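RRNA N-glycosidase (Bougainvillea spectabilis, PDB 3CTK) is a plant ribosome-inactivating protein, a single-chain member of a family that combines a mixed beta sheet with a large group of helices. Local coordinates at residues Gly112-Leu117 against Ile158-Val163; Asn119-Asp124 against Ile152-Leu157. All coordinates share one frame; numbering follows the deposited sequence.

Contact 1 and contact 2 are two levels of a single interface between helix 114-121 and helix 149-168, which run in broadly opposite directions. Their centres lie about 8 Å apart, contact 1 near the middle of the chain and contact 2 further out, about 7 and 14 Å from its centre. Contact 2 is nested within the loop that contact 1 closes. Leu117 and Leu157 join the two levels: Leu117 CB lies 3.6 Å from Leu157 CD2, and the same methyl approaches Tyr114 CD1 at 3.8 Å. The helices lie close at the outer level, where 119-124 meets 152-157, and diverge inward, where longer side chains fill the gap.

Contact 1: residues Gly112-Leu117 against Ile158-Val163; sequences GSYQKL and IVIQMV
Ile160 reaches across the divergent part of a helix pair in the ribosome-inactivating protein fold, linking the start of helix 114-121 to the middle of helix 149-168. Its CB points toward the other segment and splits the contact between two branches. CG1 stands back from residues 112-117 but carries CD1 outward on an extended arm (chi2 172°), and Ile160 CD1 meets Leu117 CD1 tip to tip at 3.7 Å. Near the same methyl is the backbone of Gly112, whose O lies 4.4 Å from Ile160 CD1. The other branch turns to Tyr114: Ile160 CG2 sits 3.4 Å from Tyr114 OH and 4.1 Å from Tyr114 CZ, approaching the ring obliquely, with the two side chains running antiparallel alongside one another.

Tyr114 spans the gap because its CG lies beside the backbone N and anti to the carbonyl carbon (chi1 -78°), which brings the end of the ring to the second helix although its CB does not point there. The hydroxyl is hydrogen-bonded to Glu165 further along helix 149-168, and the ring makes a cation-pi contact with Arg125, polar partners that probably restrain the ring, while the atoms it meets on residues 158-163 are aliphatic. Ser113, the N-cap, starts the helix just before Tyr114. Beside the phenol, the CG methylene of Gln161 lies 3.7 Å from Tyr114 OH.

Contact 2: residues Asn119-Asp124 against Ile152-Leu157; sequences NAAKVD and IAKFFL
Ala121 and Ala153 face each other where helix 114-121 ends against helix 149-168, forming a close alanine-lined helix contact with a CA-to-CA separation of 5.0 Å. Ala153 CB meets the first helix at three places: Ala120 CB at 3.7 Å, Ala121 CB at 3.8 Å and the backbone atom Ala121 N at 3.6 Å. Ala121 CB also touches two longer side chains of the second helix, in directions roughly at right angles to each other: Leu157 CD1 at 3.7 Å and Lys154 CG at 3.8 Å. Lys154 thus contributes the root of its aliphatic chain. With CG beside its backbone N (chi1 -72°), Leu157 extends toward the end of the first helix, where its CD1 also lies 4.0 Å from Val123 O.

Outside this first shell, the end of the helix sets the position of Val123. Lys122 leaves helical geometry with a positive phi of 71°, and the chain beyond it brings the CB of Val123 round to point toward the second helix. Gln150, earlier on helix 149-168, donates through NE2 to Ala121 O and so ties the last helical residue across the same interface. Phe110 packs on both Ala120 and Ala153, and Leu128 on Leu157. Methyl and methylene groups make most of these contacts, joined by the backbone atoms Ala121 N and Val123 O; the cohesion between the two segments is therefore van der Waals in kind, and the small alanine methyls allow the helix backbones their close approach.

Contact 1: residues Gly112-Leu117 against Ile158-Val163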
# COMPACT_ATOMS: atom_id res chain seq x y z
N GLY A 112 -8.72 -7.92 2.45
CA GLY A 112 -8.00 -6.90 1.70
C GLY A 112 -7.58 -7.19 0.27
O GLY A 112 -6.85 -6.39 -0.32
N SER A 113 -8.01 -8.30 -0.30
CA SER A 113 -7.64 -8.60 -1.68
C SER A 113 -8.37 -7.61 -2.58
O SER A 113 -9.45 -7.14 -2.24
CB SER A 113 -8.04 -10.04 -2.04
OG SER A 113 -9.44 -10.23 -1.95
N TYR A 114 -7.79 -7.29 -3.73
CA TYR A 114 -8.45 -6.34 -4.61
C TYR A 114 -9.82 -6.83 -5.09
O TYR A 114 -10.74 -6.03 -5.27
CB TYR A 114 -7.57 -6.00 -5.82
CG TYR A 114 -6.46 -5.02 -5.50
CD1 TYR A 114 -6.74 -3.81 -4.87
CD2 TYR A 114 -5.14 -5.30 -5.85
CE1 TYR A 114 -5.73 -2.89 -4.59
CE2 TYR A 114 -4.13 -4.38 -5.57
CZ TYR A 114 -4.43 -3.19 -4.94
OH TYR A 114 -3.43 -2.28 -4.66
N GLN A 115 -9.96 -8.14 -5.28
CA GLN A 115 -11.24 -8.66 -5.75
C GLN A 115 -12.36 -8.44 -4.75
O GLN A 115 -13.46 -8.02 -5.13
CB GLN A 115 -11.12 -10.15 -6.07
CG GLN A 115 -12.37 -10.75 -6.71
CD GLN A 115 -12.83 -9.97 -7.94
OE1 GLN A 115 -13.59 -9.00 -7.83
NE2 GLN A 115 -12.36 -10.39 -9.11
N LYS A 116 -12.09 -8.70 -3.48
CA LYS A 116 -13.11 -8.51 -2.45
C LYS A 116 -13.38 -7.03 -2.21
O LYS A 116 -14.52 -6.64 -1.95
CB LYS A 116 -12.68 -9.20 -1.15
CG LYS A 116 -12.48 -10.70 -1.28
CD LYS A 116 -13.76 -11.39 -1.75
CE LYS A 116 -13.53 -12.89 -1.91
NZ LYS A 116 -14.75 -13.58 -2.40
N LEU A 117 -12.33 -6.21 -2.28
CA LEU A 117 -12.49 -4.78 -2.08
C LEU A 117 -13.32 -4.12 -3.17
O LEU A 117 -14.19 -3.29 -2.88
CB LEU A 117 -11.13 -4.08 -1.99
CG LEU A 117 -10.31 -4.30 -0.71
CD1 LEU A 117 -8.94 -3.66 -0.87
CD2 LEU A 117 -11.04 -3.70 0.48
N ILE A 158 -8.14 3.29 -2.27
CA ILE A 158 -7.35 4.49 -2.51
C ILE A 158 -6.06 4.51 -1.70
O ILE A 158 -4.97 4.71 -2.25
CB ILE A 158 -8.18 5.77 -2.21
CG1 ILE A 158 -9.39 5.82 -3.14
CG2 ILE A 158 -7.31 7.01 -2.38
CD1 ILE A 158 -10.38 6.94 -2.84
N VAL A 159 -6.15 4.27 -0.40
CA VAL A 159 -4.96 4.31 0.45
C VAL A 159 -3.96 3.19 0.16
O VAL A 159 -2.74 3.42 0.23
CB VAL A 159 -5.34 4.30 1.95
CG1 VAL A 159 -5.63 2.88 2.43
CG2 VAL A 159 -4.23 4.93 2.77
N ILE A 160 -4.44 2.00 -0.18
CA ILE A 160 -3.53 0.90 -0.48
C ILE A 160 -2.66 1.23 -1.70
O ILE A 160 -1.46 0.96 -1.70
CB ILE A 160 -4.31 -0.42 -0.74
CG1 ILE A 160 -4.88 -0.95 0.58
CG2 ILE A 160 -3.39 -1.44 -1.39
CD1 ILE A 160 -5.82 -2.14 0.42
N GLN A 161 -3.27 1.81 -2.72
CA GLN A 161 -2.51 2.15 -3.92
C GLN A 161 -1.59 3.36 -3.73
O GLN A 161 -0.46 3.36 -4.22
CB GLN A 161 -3.47 2.40 -5.09
CG GLN A 161 -4.39 1.23 -5.38
CD GLN A 161 -5.22 1.46 -6.63
OE1 GLN A 161 -4.71 1.36 -7.74
NE2 GLN A 161 -6.49 1.79 -6.45
N MET A 162 -2.06 4.38 -3.02
CA MET A 162 -1.25 5.57 -2.79
C MET A 162 -0.13 5.39 -1.77
O MET A 162 0.84 6.16 -1.76
CB MET A 162 -2.13 6.76 -2.37
CG MET A 162 -3.05 7.26 -3.47
SD MET A 162 -4.00 8.71 -2.96
CE MET A 162 -2.70 9.97 -2.89
N VAL A 163 -0.26 4.40 -0.90
CA VAL A 163 0.76 4.17 0.12
C VAL A 163 1.54 2.87 -0.06
O VAL A 163 2.74 2.91 -0.33
CB VAL A 163 0.14 4.19 1.54
CG1 VAL A 163 1.25 3.99 2.58
CG2 VAL A 163 -0.57 5.52 1.78

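Contact 2: residues Asn119-Asp124 against Ile152-Leu157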
# COMPACT_ATOMS: atom_id res chain seq x y z
N ASN A 119 -15.49 -5.55 -5.06
CA ASN A 119 -16.85 -6.08 -4.97
C ASN A 119 -17.65 -5.33 -3.90
O ASN A 119 -18.86 -5.13 -4.05
CB ASN A 119 -16.84 -7.57 -4.64
CG ASN A 119 -16.51 -8.43 -5.85
OD1 ASN A 119 -16.38 -7.93 -6.97
ND2 ASN A 119 -16.39 -9.74 -5.63
N ALA A 120 -16.98 -4.93 -2.84
CA ALA A 120 -17.64 -4.21 -1.75
C ALA A 120 -17.81 -2.73 -2.10
O ALA A 120 -18.83 -2.12 -1.78
CB ALA A 120 -16.84 -4.36 -0.46
N ALA A 121 -16.82 -2.16 -2.77
CA ALA A 121 -16.85 -0.75 -3.16
C ALA A 121 -17.79 -0.53 -4.35
O ALA A 121 -18.33 0.56 -4.52
CB ALA A 121 -15.44 -0.28 -3.52
N LYS A 122 -17.97 -1.58 -5.14
CA LYS A 122 -18.83 -1.57 -6.33
C LYS A 122 -18.23 -0.75 -7.46
O LYS A 122 -18.94 -0.29 -8.36
CB LYS A 122 -20.23 -1.07 -5.97
CG LYS A 122 -20.90 -1.93 -4.90
CD LYS A 122 -22.41 -1.75 -4.89
CE LYS A 122 -23.07 -2.68 -3.88
NZ LYS A 122 -24.56 -2.65 -4.00
N VAL A 123 -16.92 -0.58 -7.41
CA VAL A 123 -16.19 0.17 -8.43
C VAL A 123 -14.81 -0.46 -8.59
O VAL A 123 -14.14 -0.76 -7.61
CB VAL A 123 -16.03 1.67 -8.05
CG1 VAL A 123 -15.23 1.80 -6.76
CG2 VAL A 123 -15.35 2.43 -9.18
N ASP A 124 -14.39 -0.67 -9.84
CA ASP A 124 -13.10 -1.28 -10.09
C ASP A 124 -11.95 -0.27 -10.03
O ASP A 124 -12.16 0.94 -10.21
CB ASP A 124 -13.11 -1.97 -11.45
CG ASP A 124 -12.65 -3.41 -11.36
OD1 ASP A 124 -11.48 -3.64 -10.97
OD2 ASP A 124 -13.45 -4.31 -11.68
N ILE A 152 -16.02 2.29 3.15
CA ILE A 152 -14.75 1.87 3.73
C ILE A 152 -13.90 1.13 2.69
O ILE A 152 -12.68 1.27 2.66
CB ILE A 152 -14.98 0.99 4.97
CG1 ILE A 152 -15.60 1.84 6.08
CG2 ILE A 152 -13.66 0.40 5.45
CD1 ILE A 152 -16.09 1.05 7.29
N ALA A 153 -14.55 0.34 1.83
CA ALA A 153 -13.81 -0.38 0.80
C ALA A 153 -13.17 0.62 -0.15
O ALA A 153 -12.05 0.41 -0.62
CB ALA A 153 -14.75 -1.32 0.03
N LYS A 154 -13.87 1.72 -0.44
CA LYS A 154 -13.33 2.74 -1.34
C LYS A 154 -12.08 3.37 -0.71
O LYS A 154 -11.09 3.61 -1.39
CB LYS A 154 -14.37 3.82 -1.61
CG LYS A 154 -15.52 3.34 -2.49
CD LYS A 154 -16.59 4.41 -2.70
CE LYS A 154 -16.06 5.60 -3.48
NZ LYS A 154 -14.96 6.33 -2.77
N PHE A 155 -12.14 3.63 0.59
CA PHE A 155 -11.00 4.21 1.30
C PHE A 155 -9.80 3.27 1.18
O PHE A 155 -8.69 3.70 0.85
CB PHE A 155 -11.34 4.42 2.77
CG PHE A 155 -10.14 4.63 3.64
CD1 PHE A 155 -9.37 5.79 3.52
CD2 PHE A 155 -9.75 3.66 4.56
CE1 PHE A 155 -8.23 5.97 4.30
CE2 PHE A 155 -8.61 3.83 5.35
CZ PHE A 155 -7.85 4.99 5.22
N PHE A 156 -10.01 1.98 1.45
CA PHE A 156 -8.91 1.02 1.36
C PHE A 156 -8.30 0.98 -0.04
O PHE A 156 -7.09 0.98 -0.18
CB PHE A 156 -9.38 -0.38 1.77
CG PHE A 156 -9.39 -0.61 3.26
CD1 PHE A 156 -10.58 -0.93 3.92
CD2 PHE A 156 -8.22 -0.51 4.00
CE1 PHE A 156 -10.59 -1.14 5.30
CE2 PHE A 156 -8.22 -0.72 5.38
CZ PHE A 156 -9.41 -1.04 6.03
N LEU A 157 -9.15 0.96 -1.06
CA LEU A 157 -8.64 0.92 -2.43
C LEU A 157 -7.74 2.11 -2.73
O LEU A 157 -6.69 1.96 -3.35
CB LEU A 157 -9.81 0.90 -3.43
CG LEU A 157 -10.57 -0.43 -3.49
CD1 LEU A 157 -11.82 -0.30 -4.34
CD2 LEU A 157 -9.65 -1.50 -4.06